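Local coordinates for putative cyclohexadienyl dehydrogenase and ADH prephenate dehydrogenase (Rhizobium meliloti, PDB 4WJI), which probably catalyses the NAD(P)-dependent oxidative decarboxylation of prephenate to 4-hydroxyphenylpyruvate in tyrosine biosynthesis, and is seen here with NADP and tyrosine bound, at residues Arg37-Leu42 / Tyr54-Ala59; Ser71-Ala76 / Trp235-Leu240; Ala86-Gly91 / Pro110-Asp115; Gly121-Gly126 / Gly138-Arg143. All blocks are in the same frame, centred on the assembly; numbering follows the deposited sequence.

Contact 1: Arg37-Leu42 / Tyr54-Ala59. With NAP (NADP nicotinamide-adenine-dinucleotide phosphate), chain B.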
# COMPACT_ATOMS: atom_id res chain seq x y z
N ARG A 37 -6.79 -24.95 18.20
CA ARG A 37 -8.10 -25.45 18.60
C ARG A 37 -8.64 -26.52 17.67
O ARG A 37 -9.28 -27.45 18.15
CB ARG A 37 -9.12 -24.38 18.81
CG ARG A 37 -9.28 -23.47 17.66
CD ARG A 37 -10.58 -22.70 17.78
NE ARG A 37 -10.68 -21.94 16.55
CZ ARG A 37 -11.63 -21.06 16.28
NH1 ARG A 37 -12.54 -20.76 17.19
NH2 ARG A 37 -11.62 -20.46 15.10
N SER A 38 -8.35 -26.45 16.37
CA SER A 38 -8.95 -27.41 15.46
C SER A 38 -8.07 -28.59 15.06
O SER A 38 -6.84 -28.46 14.92
CB SER A 38 -9.43 -26.68 14.22
OG SER A 38 -8.39 -26.38 13.32
N GLU A 39 -8.72 -29.74 14.81
CA GLU A 39 -8.00 -30.93 14.36
C GLU A 39 -7.35 -30.65 12.99
O GLU A 39 -6.22 -31.07 12.71
CB GLU A 39 -8.89 -32.20 14.32
CG GLU A 39 -9.65 -32.44 15.65
CD GLU A 39 -10.38 -33.79 15.78
OE1 GLU A 39 -11.55 -33.79 16.27
OE2 GLU A 39 -9.79 -34.84 15.43
N ALA A 40 -8.06 -29.91 12.13
CA ALA A 40 -7.55 -29.65 10.78
C ALA A 40 -6.23 -28.87 10.83
O ALA A 40 -5.24 -29.21 10.16
CB ALA A 40 -8.58 -28.90 9.96
N THR A 41 -6.20 -27.82 11.65
CA THR A 41 -4.97 -27.03 11.72
C THR A 41 -3.87 -27.80 12.40
O THR A 41 -2.72 -27.72 12.02
CB THR A 41 -5.23 -25.68 12.42
OG1 THR A 41 -6.26 -25.00 11.71
CG2 THR A 41 -4.04 -24.79 12.44
N LEU A 42 -4.23 -28.58 13.41
CA LEU A 42 -3.19 -29.37 14.10
C LEU A 42 -2.56 -30.41 13.16
O LEU A 42 -1.34 -30.61 13.20
CB LEU A 42 -3.74 -30.02 15.38
CG LEU A 42 -2.73 -30.62 16.34
CD1 LEU A 42 -1.89 -29.50 16.97
CD2 LEU A 42 -3.41 -31.48 17.39
N TYR A 54 2.34 -32.68 19.86
CA TYR A 54 1.13 -32.01 19.44
C TYR A 54 -0.05 -32.37 20.32
O TYR A 54 -0.16 -33.51 20.72
CB TYR A 54 0.78 -32.41 18.02
CG TYR A 54 1.84 -32.13 17.00
CD1 TYR A 54 2.88 -33.00 16.80
CD2 TYR A 54 1.80 -31.00 16.25
CE1 TYR A 54 3.86 -32.72 15.88
CE2 TYR A 54 2.77 -30.72 15.33
CZ TYR A 54 3.80 -31.59 15.16
OH TYR A 54 4.76 -31.33 14.22
N THR A 55 -0.94 -31.42 20.57
CA THR A 55 -2.16 -31.71 21.33
C THR A 55 -3.23 -30.75 21.04
O THR A 55 -2.96 -29.60 20.68
CB THR A 55 -1.88 -31.72 22.86
OG1 THR A 55 -3.07 -31.98 23.60
CG2 THR A 55 -1.26 -30.43 23.34
N LEU A 56 -4.47 -31.21 21.16
CA LEU A 56 -5.63 -30.35 21.08
C LEU A 56 -5.94 -29.58 22.36
O LEU A 56 -6.76 -28.64 22.35
CB LEU A 56 -6.86 -31.16 20.66
CG LEU A 56 -6.83 -31.85 19.29
CD1 LEU A 56 -7.92 -32.94 19.18
CD2 LEU A 56 -7.01 -30.81 18.18
N SER A 57 -5.29 -29.95 23.46
CA SER A 57 -5.54 -29.35 24.73
C SER A 57 -4.46 -28.36 25.08
O SER A 57 -3.31 -28.75 25.35
CB SER A 57 -5.58 -30.42 25.78
OG SER A 57 -5.62 -29.87 27.05
N ALA A 58 -4.81 -27.07 25.14
CA ALA A 58 -3.85 -26.06 25.61
C ALA A 58 -3.40 -26.33 27.07
O ALA A 58 -2.25 -26.12 27.42
CB ALA A 58 -4.44 -24.67 25.47
N ALA A 59 -4.32 -26.82 27.91
CA ALA A 59 -3.96 -27.17 29.28
C ALA A 59 -2.84 -28.21 29.29
O ALA A 59 -1.85 -28.05 30.01
CB ALA A 59 -5.18 -27.65 30.03
PA NAP B . -3.94 -16.79 12.00
O1A NAP B . -2.91 -17.10 10.97
O2A NAP B . -5.38 -16.63 11.64
O5B NAP B . -3.86 -17.93 13.12
C5B NAP B . -4.86 -18.01 14.13
C4B NAP B . -4.55 -19.08 15.18
O4B NAP B . -5.42 -18.88 16.29
C3B NAP B . -4.83 -20.49 14.70
O3B NAP B . -4.05 -21.43 15.40
C2B NAP B . -6.26 -20.70 15.11
O2B NAP B . -6.55 -22.05 15.35
C1B NAP B . -6.30 -19.98 16.43
N9A NAP B . -7.63 -19.49 16.91
C8A NAP B . -8.51 -18.76 16.25
N7A NAP B . -9.57 -18.44 16.96
C5A NAP B . -9.35 -19.02 18.17
C6A NAP B . -10.11 -19.06 19.36
N6A NAP B . -11.31 -18.44 19.44
N1A NAP B . -9.60 -19.70 20.38
C2A NAP B . -8.42 -20.29 20.27
N3A NAP B . -7.64 -20.32 19.20
C4A NAP B . -8.15 -19.68 18.16
O3 NAP B . -3.50 -15.51 12.86
PN NAP B . -2.12 -14.75 13.08
O1N NAP B . -1.98 -13.86 11.95
O2N NAP B . -1.05 -15.70 13.40
O5D NAP B . -2.46 -13.82 14.35
C5D NAP B . -2.34 -14.27 15.68
C4D NAP B . -2.12 -13.06 16.58
O4D NAP B . -1.00 -12.34 16.10
C3D NAP B . -3.26 -12.09 16.58
O3D NAP B . -3.48 -11.61 17.89
C2D NAP B . -2.80 -10.97 15.67
O2D NAP B . -3.41 -9.76 16.05
C1D NAP B . -1.31 -10.98 15.99
N1N NAP B . -0.43 -10.50 14.91
C2N NAP B . -0.73 -10.72 13.63
C3N NAP B . 0.09 -10.27 12.63
C7N NAP B . -0.20 -10.45 11.16
O7N NAP B . 0.37 -9.76 10.36
N7N NAP B . -1.07 -11.38 10.82
C4N NAP B . 1.24 -9.60 12.98
C5N NAP B . 1.53 -9.42 14.30
C6N NAP B . 0.67 -9.85 15.28
P2B NAP B . -7.43 -22.92 14.32
O1X NAP B . -6.91 -22.63 12.95
O2X NAP B . -7.18 -24.33 14.76
O3X NAP B . -8.89 -22.50 14.43
O HOH W 1 -8.89 -27.83 20.82
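Leu42 packs between Leu56 and Tyr54 and makes the tight part of this contact. Its CD2 lies 3.7 Å from CD2 of Leu56. Its CD1 comes to the edge of the Tyr54 ring, 4.0 Å from CD2 of that ring. With CG opposite the backbone N (chi1 -167°), Leu42 can present both methyls to residues 54-56. The other side is looser and more exposed. There Glu39 only lays its CG near the Leu56 methyls, and one water donates to both Arg37 O and Leu56 O. The cofactor occupies the far side of segment 37-42. The Arg37 guanidinium lies with one face over adenine N7A, and its NE donates almost straight to phosphate O3X (2.8 Å, 172°). Ser38 gives O2X two bonds, from N and OG, and Thr41 OG1 donates to O1X. Ser38 OG also accepts from Thr41 N as the N-cap of helix 39-48. This is the beta-alpha-beta unit of a Rossmann fold, with the 2'-phosphate pocket of NADP just after strand 29-35.

Contact 2: Ser71-Ala76 / Trp235-Leu240. With NAP (NADP nicotinamide-adenine-dinucleotide phosphate), chain B.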
# COMPACT_ATOMS: atom_id res chain seq x y z
N SER A 71 -0.60 -17.05 20.34
CA SER A 71 -0.70 -16.42 19.00
C SER A 71 -2.08 -16.69 18.40
O SER A 71 -2.22 -17.40 17.43
CB SER A 71 0.41 -16.91 18.03
OG SER A 71 1.72 -16.79 18.64
N VAL A 72 -3.09 -16.09 19.01
CA VAL A 72 -4.51 -16.25 18.65
C VAL A 72 -5.14 -14.86 18.47
O VAL A 72 -4.58 -13.86 18.95
CB VAL A 72 -5.31 -17.05 19.73
CG1 VAL A 72 -4.71 -18.44 19.93
CG2 VAL A 72 -5.43 -16.30 21.04
N PRO A 73 -6.29 -14.75 17.80
CA PRO A 73 -6.94 -13.43 17.71
C PRO A 73 -7.17 -12.85 19.11
O PRO A 73 -7.43 -13.61 20.07
CB PRO A 73 -8.24 -13.71 16.99
CG PRO A 73 -8.28 -15.10 16.63
CD PRO A 73 -7.07 -15.82 17.15
N VAL A 74 -7.02 -11.53 19.23
CA VAL A 74 -6.93 -10.98 20.58
C VAL A 74 -8.16 -11.19 21.44
O VAL A 74 -8.07 -11.23 22.69
CB VAL A 74 -6.49 -9.50 20.66
CG1 VAL A 74 -5.05 -9.33 20.17
CG2 VAL A 74 -7.44 -8.60 19.90
N GLY A 75 -9.32 -11.35 20.82
CA GLY A 75 -10.52 -11.60 21.60
C GLY A 75 -10.57 -12.96 22.27
O GLY A 75 -11.42 -13.19 23.14
N ALA A 76 -9.65 -13.84 21.90
CA ALA A 76 -9.54 -15.20 22.48
C ALA A 76 -8.55 -15.30 23.64
O ALA A 76 -8.39 -16.36 24.25
CB ALA A 76 -9.21 -16.20 21.40
N TRP A 235 -8.91 -8.76 12.45
CA TRP A 235 -9.16 -7.33 12.40
C TRP A 235 -10.45 -6.90 13.07
O TRP A 235 -10.48 -5.81 13.64
CB TRP A 235 -9.03 -6.80 10.93
CG TRP A 235 -7.56 -6.74 10.62
CD1 TRP A 235 -6.82 -7.62 9.89
CD2 TRP A 235 -6.63 -5.79 11.18
NE1 TRP A 235 -5.50 -7.26 9.94
CE2 TRP A 235 -5.35 -6.14 10.72
CE3 TRP A 235 -6.77 -4.66 11.98
CZ2 TRP A 235 -4.21 -5.41 11.08
CZ3 TRP A 235 -5.66 -3.98 12.35
CH2 TRP A 235 -4.39 -4.35 11.91
N ARG A 236 -11.49 -7.74 13.04
CA ARG A 236 -12.66 -7.53 13.88
C ARG A 236 -12.18 -7.38 15.33
O ARG A 236 -12.56 -6.41 16.04
CB ARG A 236 -13.66 -8.67 13.75
CG ARG A 236 -14.83 -8.56 14.73
CD ARG A 236 -15.53 -9.87 14.91
NE ARG A 236 -14.70 -10.80 15.62
CZ ARG A 236 -14.92 -12.10 15.73
NH1 ARG A 236 -15.95 -12.65 15.10
NH2 ARG A 236 -14.11 -12.84 16.47
N ASP A 237 -11.37 -8.33 15.78
CA ASP A 237 -10.96 -8.29 17.18
C ASP A 237 -10.14 -7.04 17.53
O ASP A 237 -10.29 -6.47 18.61
CB ASP A 237 -10.23 -9.56 17.56
CG ASP A 237 -11.17 -10.74 17.75
OD1 ASP A 237 -12.41 -10.66 17.49
OD2 ASP A 237 -10.63 -11.79 18.25
N VAL A 238 -9.21 -6.62 16.65
CA VAL A 238 -8.47 -5.38 16.93
C VAL A 238 -9.40 -4.18 17.10
O VAL A 238 -9.22 -3.35 18.01
CB VAL A 238 -7.43 -5.11 15.80
CG1 VAL A 238 -6.81 -3.75 15.95
CG2 VAL A 238 -6.33 -6.12 15.83
N CYS A 239 -10.38 -4.04 16.21
CA CYS A 239 -11.32 -2.92 16.29
C CYS A 239 -12.15 -2.95 17.57
O CYS A 239 -12.48 -1.89 18.14
CB CYS A 239 -12.27 -2.94 15.09
SG CYS A 239 -11.49 -2.48 13.54
N LEU A 240 -12.49 -4.15 18.01
CA LEU A 240 -13.28 -4.32 19.26
C LEU A 240 -12.44 -4.04 20.51
O LEU A 240 -12.97 -3.62 21.54
CB LEU A 240 -13.84 -5.74 19.37
CG LEU A 240 -14.94 -6.11 18.34
CD1 LEU A 240 -15.26 -7.59 18.35
CD2 LEU A 240 -16.19 -5.27 18.53
PA NAP B . -3.94 -16.79 12.00
O1A NAP B . -2.91 -17.10 10.97
O2A NAP B . -5.38 -16.63 11.64
O5B NAP B . -3.86 -17.93 13.12
C5B NAP B . -4.86 -18.01 14.13
C4B NAP B . -4.55 -19.08 15.18
O4B NAP B . -5.42 -18.88 16.29
C3B NAP B . -4.83 -20.49 14.70
O3B NAP B . -4.05 -21.43 15.40
C2B NAP B . -6.26 -20.70 15.11
O2B NAP B . -6.55 -22.05 15.35
C1B NAP B . -6.30 -19.98 16.43
N9A NAP B . -7.63 -19.49 16.91
C8A NAP B . -8.51 -18.76 16.25
N7A NAP B . -9.57 -18.44 16.96
C5A NAP B . -9.35 -19.02 18.17
C6A NAP B . -10.11 -19.06 19.36
N6A NAP B . -11.31 -18.44 19.44
N1A NAP B . -9.60 -19.70 20.38
C2A NAP B . -8.42 -20.29 20.27
N3A NAP B . -7.64 -20.32 19.20
C4A NAP B . -8.15 -19.68 18.16
O3 NAP B . -3.50 -15.51 12.86
PN NAP B . -2.12 -14.75 13.08
O1N NAP B . -1.98 -13.86 11.95
O2N NAP B . -1.05 -15.70 13.40
O5D NAP B . -2.46 -13.82 14.35
C5D NAP B . -2.34 -14.27 15.68
C4D NAP B . -2.12 -13.06 16.58
O4D NAP B . -1.00 -12.34 16.10
C3D NAP B . -3.26 -12.09 16.58
O3D NAP B . -3.48 -11.61 17.89
C2D NAP B . -2.80 -10.97 15.67
O2D NAP B . -3.41 -9.76 16.05
C1D NAP B . -1.31 -10.98 15.99
N1N NAP B . -0.43 -10.50 14.91
C2N NAP B . -0.73 -10.72 13.63
C3N NAP B . 0.09 -10.27 12.63
C7N NAP B . -0.20 -10.45 11.16
O7N NAP B . 0.37 -9.76 10.36
N7N NAP B . -1.07 -11.38 10.82
C4N NAP B . 1.24 -9.60 12.98
C5N NAP B . 1.53 -9.42 14.30
C6N NAP B . 0.67 -9.85 15.28
P2B NAP B . -7.43 -22.92 14.32
O1X NAP B . -6.91 -22.63 12.95
O2X NAP B . -7.18 -24.33 14.76
O3X NAP B . -8.89 -22.50 14.43
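Asp237 points its carboxylate from helix 232-241 at the loop that follows strand 67-70 of the Rossmann fold. Its CG lies anti to the carbonyl carbon (chi1 -75°), which turns the carboxylate to the loop. OD2 accepts from Gly75 N at 2.9 Å. The bond is bent (140°), and the amide sits above the carboxylate plane, 52° out of it. Pro73 CB touches the same oxygen at 3.3 Å. Val74 and Asp237 run past each other in opposite directions, with Val74 CG2 3.8 Å from Asp237 CB. OD1 is taken by Arg236, which grips it side-on with NE and NH2 in a salt bridge. Were Asp237 an alanine, Gly75 N would probably lose this acceptor and the Arg236 guanidinium would be likelier to swing. The other side of the loop lines the NADP pocket, where Pro73 and Ala76 touch the adenine. The helix side packs on the second subunit, with Cys239 against its Leu272. Val74 CG1 also meets the nicotinamide ribose, whose O3D donates to the carbonyl O of Val72 at 2.7 Å.

Contact 3: Ala86-Gly91 / Pro110-Asp115. With MG (magnesium ion), chain D.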
# COMPACT_ATOMS: atom_id res chain seq x y z
N ALA A 86 -4.18 -23.18 35.54
CA ALA A 86 -3.95 -24.20 36.56
C ALA A 86 -2.84 -25.20 36.23
O ALA A 86 -2.43 -25.98 37.09
CB ALA A 86 -5.24 -24.95 36.86
N HIS A 87 -2.40 -25.17 34.98
CA HIS A 87 -1.47 -26.14 34.44
C HIS A 87 -0.08 -25.62 34.19
O HIS A 87 0.84 -26.39 33.87
CB HIS A 87 -2.05 -26.63 33.12
CG HIS A 87 -3.36 -27.31 33.28
ND1 HIS A 87 -3.47 -28.67 33.41
CD2 HIS A 87 -4.62 -26.81 33.39
CE1 HIS A 87 -4.74 -28.99 33.57
NE2 HIS A 87 -5.46 -27.88 33.56
N LEU A 88 0.11 -24.33 34.40
CA LEU A 88 1.43 -23.72 34.25
C LEU A 88 2.36 -24.07 35.41
O LEU A 88 1.93 -24.04 36.57
CB LEU A 88 1.28 -22.21 34.18
CG LEU A 88 0.55 -21.65 32.96
CD1 LEU A 88 0.05 -20.22 33.19
CD2 LEU A 88 1.44 -21.72 31.72
N LYS A 89 3.62 -24.35 35.11
CA LYS A 89 4.54 -24.63 36.22
C LYS A 89 5.04 -23.32 36.83
O LYS A 89 5.04 -22.28 36.19
CB LYS A 89 5.72 -25.49 35.80
CG LYS A 89 6.69 -24.81 34.91
CD LYS A 89 7.99 -25.59 34.80
CE LYS A 89 8.94 -24.96 33.82
NZ LYS A 89 10.18 -25.79 33.59
N PRO A 90 5.46 -23.37 38.11
CA PRO A 90 6.08 -22.20 38.71
C PRO A 90 7.23 -21.69 37.88
O PRO A 90 8.07 -22.49 37.43
CB PRO A 90 6.54 -22.70 40.09
CG PRO A 90 5.74 -23.90 40.36
CD PRO A 90 5.45 -24.53 39.02
N GLY A 91 7.26 -20.36 37.69
CA GLY A 91 8.35 -19.71 36.95
C GLY A 91 8.21 -19.76 35.42
O GLY A 91 9.09 -19.27 34.72
N PRO A 110 -5.97 -11.53 35.12
CA PRO A 110 -6.75 -12.02 36.25
C PRO A 110 -6.77 -13.53 36.41
O PRO A 110 -7.08 -14.03 37.50
CB PRO A 110 -8.17 -11.51 35.92
CG PRO A 110 -7.95 -10.34 35.07
CD PRO A 110 -6.77 -10.69 34.23
N HIS A 111 -6.45 -14.26 35.36
CA HIS A 111 -6.44 -15.73 35.41
C HIS A 111 -5.11 -16.30 35.77
O HIS A 111 -5.03 -17.41 36.28
CB HIS A 111 -6.83 -16.31 34.06
CG HIS A 111 -8.20 -15.97 33.63
ND1 HIS A 111 -9.32 -16.47 34.25
CD2 HIS A 111 -8.65 -15.14 32.66
CE1 HIS A 111 -10.40 -15.99 33.66
NE2 HIS A 111 -10.01 -15.18 32.69
N LEU A 112 -4.03 -15.57 35.49
CA LEU A 112 -2.71 -16.16 35.60
C LEU A 112 -2.24 -16.14 37.07
O LEU A 112 -2.43 -15.14 37.80
CB LEU A 112 -1.72 -15.42 34.71
CG LEU A 112 -1.94 -15.50 33.20
CD1 LEU A 112 -0.93 -14.62 32.48
CD2 LEU A 112 -1.90 -16.94 32.63
N PRO A 113 -1.63 -17.24 37.52
CA PRO A 113 -1.18 -17.27 38.93
C PRO A 113 0.03 -16.35 39.25
O PRO A 113 0.77 -15.97 38.35
CB PRO A 113 -0.80 -18.73 39.15
CG PRO A 113 -0.60 -19.33 37.79
CD PRO A 113 -1.35 -18.47 36.78
N LYS A 114 0.23 -16.03 40.54
CA LYS A 114 1.32 -15.15 41.00
C LYS A 114 2.70 -15.73 40.68
O LYS A 114 3.68 -14.98 40.61
CB LYS A 114 1.26 -14.96 42.54
N ASP A 115 2.79 -17.05 40.54
CA ASP A 115 4.09 -17.71 40.33
C ASP A 115 4.55 -17.79 38.89
O ASP A 115 5.61 -18.37 38.61
CB ASP A 115 4.16 -19.10 40.98
CG ASP A 115 3.12 -20.12 40.41
OD1 ASP A 115 2.16 -19.71 39.75
OD2 ASP A 115 3.26 -21.35 40.63
MG MG D . -7.91 -27.92 33.57
O HOH W 2 1.84 -23.50 39.62
O HOH W 3 -8.00 -29.07 31.70
O HOH W 4 -7.67 -29.19 35.01
O HOH W 5 -8.12 -25.95 34.99
O HOH W 6 -9.88 -27.65 33.61
O HOH W 7 -8.05 -26.04 32.18
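Gly91 N donates to Asp115 O at 2.7 Å (161°), joining two irregular loops whose touching parts run 41° apart. Beside this bond, Pro90 and the Asp115 side chain lie next to each other and point the same way. Asp115 OD2 rests 3.5 Å from Pro90 CA and 3.6 Å from Pro90 CG. Its CG sits between the backbone N and the carbonyl carbon (chi1 62°), which brings the carboxylate alongside the proline ring. A water bridges the two loops here by donating to Asp115 OD2 and to Leu88 O. The apolar part lies at the other end of the contact. The Leu88 and Leu112 side chains cross at a slant, CD1 of Leu88 lying 3.9 Å from CD2 of Leu112, and the same CD1 is 4.2 Å from Pro113 CD. Leu88 is buried, while Pro90 is exposed. His87 takes no part in this packing. Its NE2 binds a magnesium ion at 2.5 Å, and five waters complete the shell. ND1 of the same ring is hydrogen-bonded to Glu63, which helps to fix the ring. Within the nucleotide-binding domain, segment 86-91 links helix 77-84 to strand 93-96, and segment 110-115 links helix 102-108 to strand 117-123. The contact thus ties together the two loops that lead into neighbouring parallel strands.

Contact 4: Gly121-Gly126 / Gly138-Arg143. With TYR (tyrosine), chain C; NAP (NADP nicotinamide-adenine-dinucleotide phosphate), chain B.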
# COMPACT_ATOMS: atom_id res chain seq x y z
N GLY A 121 3.91 -9.26 24.41
CA GLY A 121 4.74 -8.88 23.30
C GLY A 121 3.88 -8.56 22.08
O GLY A 121 2.67 -8.83 22.02
N HIS A 122 4.54 -7.93 21.14
CA HIS A 122 3.96 -7.67 19.83
C HIS A 122 5.05 -7.58 18.75
O HIS A 122 5.70 -6.60 18.69
CB HIS A 122 3.15 -6.37 19.86
CG HIS A 122 2.45 -6.06 18.57
ND1 HIS A 122 1.83 -4.85 18.35
CD2 HIS A 122 2.23 -6.81 17.47
CE1 HIS A 122 1.28 -4.87 17.15
NE2 HIS A 122 1.52 -6.03 16.59
N PRO A 123 5.19 -8.60 17.90
CA PRO A 123 6.14 -8.45 16.79
C PRO A 123 5.52 -7.56 15.68
O PRO A 123 4.41 -7.82 15.21
CB PRO A 123 6.37 -9.89 16.31
CG PRO A 123 5.04 -10.57 16.61
CD PRO A 123 4.56 -9.93 17.88
N ILE A 124 6.29 -6.56 15.25
CA ILE A 124 5.83 -5.57 14.25
C ILE A 124 6.22 -6.11 12.89
O ILE A 124 7.09 -5.59 12.21
CB ILE A 124 6.37 -4.18 14.57
CG1 ILE A 124 6.16 -3.82 16.04
CG2 ILE A 124 5.74 -3.17 13.65
CD1 ILE A 124 4.72 -3.88 16.55
N ALA A 125 5.55 -7.20 12.49
CA ALA A 125 5.95 -7.95 11.31
C ALA A 125 4.78 -8.83 10.90
O ALA A 125 4.16 -9.47 11.74
CB ALA A 125 7.14 -8.87 11.62
N GLY A 126 4.50 -8.92 9.61
CA GLY A 126 3.47 -9.84 9.14
C GLY A 126 3.25 -9.73 7.65
O GLY A 126 3.96 -9.06 6.97
N GLY A 138 12.33 -16.31 9.08
CA GLY A 138 12.90 -15.02 8.74
C GLY A 138 11.90 -13.88 8.72
O GLY A 138 12.29 -12.77 8.42
N LEU A 139 10.65 -14.13 9.13
CA LEU A 139 9.64 -13.04 9.14
C LEU A 139 10.04 -11.87 10.03
O LEU A 139 9.68 -10.73 9.76
CB LEU A 139 8.28 -13.60 9.56
CG LEU A 139 7.13 -12.60 9.73
CD1 LEU A 139 6.76 -11.91 8.45
CD2 LEU A 139 5.90 -13.29 10.31
N PHE A 140 10.75 -12.16 11.12
CA PHE A 140 11.06 -11.16 12.13
C PHE A 140 12.39 -10.48 11.94
O PHE A 140 12.73 -9.60 12.72
CB PHE A 140 10.92 -11.80 13.52
CG PHE A 140 9.63 -12.54 13.67
CD1 PHE A 140 8.43 -11.84 13.77
CD2 PHE A 140 9.59 -13.91 13.72
CE1 PHE A 140 7.22 -12.53 13.89
CE2 PHE A 140 8.39 -14.59 13.80
CZ PHE A 140 7.22 -13.92 13.92
N ARG A 141 13.16 -10.88 10.92
CA ARG A 141 14.53 -10.34 10.73
C ARG A 141 14.43 -8.88 10.34
O ARG A 141 13.76 -8.53 9.38
CB ARG A 141 15.22 -11.12 9.62
CG ARG A 141 15.57 -12.55 9.96
CD ARG A 141 16.34 -13.30 8.84
N GLY A 142 15.15 -8.02 11.05
CA GLY A 142 15.17 -6.61 10.78
C GLY A 142 13.92 -5.85 11.14
O GLY A 142 13.77 -4.69 10.71
N ARG A 143 13.00 -6.48 11.87
CA ARG A 143 11.78 -5.88 12.32
C ARG A 143 11.92 -5.51 13.81
O ARG A 143 12.81 -6.00 14.50
CB ARG A 143 10.66 -6.90 12.18
CG ARG A 143 10.43 -7.37 10.77
CD ARG A 143 9.47 -6.50 10.02
NE ARG A 143 10.09 -5.33 9.48
CZ ARG A 143 10.65 -5.26 8.27
NH1 ARG A 143 11.20 -4.15 7.84
NH2 ARG A 143 10.80 -6.32 7.53
N TYR C . -0.13 -7.89 8.31
CA TYR C . 0.46 -6.55 8.04
C TYR C . 0.99 -6.50 6.64
O TYR C . 0.84 -7.50 5.93
CB TYR C . 1.56 -6.22 9.05
CG TYR C . 1.13 -6.23 10.51
CD1 TYR C . -0.21 -6.16 10.90
CD2 TYR C . 2.07 -6.31 11.50
CE1 TYR C . -0.58 -6.17 12.23
CE2 TYR C . 1.74 -6.29 12.83
CZ TYR C . 0.43 -6.25 13.21
OH TYR C . 0.07 -6.29 14.54
OXT TYR C . 1.57 -5.46 6.25
PA NAP B . -3.94 -16.79 12.00
O1A NAP B . -2.91 -17.10 10.97
O2A NAP B . -5.38 -16.63 11.64
O5B NAP B . -3.86 -17.93 13.12
C5B NAP B . -4.86 -18.01 14.13
C4B NAP B . -4.55 -19.08 15.18
O4B NAP B . -5.42 -18.88 16.29
C3B NAP B . -4.83 -20.49 14.70
O3B NAP B . -4.05 -21.43 15.40
C2B NAP B . -6.26 -20.70 15.11
O2B NAP B . -6.55 -22.05 15.35
C1B NAP B . -6.30 -19.98 16.43
N9A NAP B . -7.63 -19.49 16.91
C8A NAP B . -8.51 -18.76 16.25
N7A NAP B . -9.57 -18.44 16.96
C5A NAP B . -9.35 -19.02 18.17
C6A NAP B . -10.11 -19.06 19.36
N6A NAP B . -11.31 -18.44 19.44
N1A NAP B . -9.60 -19.70 20.38
C2A NAP B . -8.42 -20.29 20.27
N3A NAP B . -7.64 -20.32 19.20
C4A NAP B . -8.15 -19.68 18.16
O3 NAP B . -3.50 -15.51 12.86
PN NAP B . -2.12 -14.75 13.08
O1N NAP B . -1.98 -13.86 11.95
O2N NAP B . -1.05 -15.70 13.40
O5D NAP B . -2.46 -13.82 14.35
C5D NAP B . -2.34 -14.27 15.68
C4D NAP B . -2.12 -13.06 16.58
O4D NAP B . -1.00 -12.34 16.10
C3D NAP B . -3.26 -12.09 16.58
O3D NAP B . -3.48 -11.61 17.89
C2D NAP B . -2.80 -10.97 15.67
O2D NAP B . -3.41 -9.76 16.05
C1D NAP B . -1.31 -10.98 15.99
N1N NAP B . -0.43 -10.50 14.91
C2N NAP B . -0.73 -10.72 13.63
C3N NAP B . 0.09 -10.27 12.63
C7N NAP B . -0.20 -10.45 11.16
O7N NAP B . 0.37 -9.76 10.36
N7N NAP B . -1.07 -11.38 10.82
C4N NAP B . 1.24 -9.60 12.98
C5N NAP B . 1.53 -9.42 14.30
C6N NAP B . 0.67 -9.85 15.28
P2B NAP B . -7.43 -22.92 14.32
O1X NAP B . -6.91 -22.63 12.95
O2X NAP B . -7.18 -24.33 14.76
O3X NAP B . -8.89 -22.50 14.43
O HOH W 8 9.16 -3.87 12.24
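Ala125 is the bump here, and residues 139-143 form the hollow that takes it. Its CB fits among Leu139 O and Arg143 CD, each at 3.7 Å, and Phe140 CD1 at 3.9 Å. Pro123 lies side by side with Phe140, its CB 3.7 Å from ring atom CE1. Leu139 CD1 reaches Gly126. Arg143 bends at chi2 and chi3 (-88° and 82°), which folds its CD against Ile124 O. A water links that same oxygen to Arg143 NE, and NH1 is held by Gln291. The hollow is built from two overlapping beta turns, type I from Gly138 and type II from Phe140. They belong to the connection from strand 117-123 to the antiparallel strand 144-147 of the nucleotide-binding domain. The opposite side of segment 121-126 faces the ligands. Ile124 CD1 covers one face of the His122 ring. His122 NE2 shares a 2.5 Å hydrogen bond with the hydroxyl OH of the bound tyrosine, and ND1 is bonded to His180. With a leucine at His122, the tyrosine hydroxyl is likely to lose this bond, and His180 NE2 its partner on the ring. Gly126 passes close to the nicotinamide amide, where a CB would collide with O7N.

Contacts 1, 2 and 4 follow NADP along its length. Contact 1 holds the 2'-phosphate and lies over the adenine, contact 2 touches the adenine and the nicotinamide ribose, and contact 4 reaches the nicotinamide and the bound tyrosine. The centres of contacts 1 and 4 are about 25 Å apart; the centre of contact 2 is about 19 Å from the first and about 18 Å from the second. Contact 2 closes a long loop of the chain, and contacts 3 and 4 are nested within it. Contacts 2 and 4 both touch the second subunit. Contact 3 lies away from the cofactor, about 27 Å from contact 4 between centres. It meets contact 1 where Ala59 O packs 3.4 Å from His87 CB.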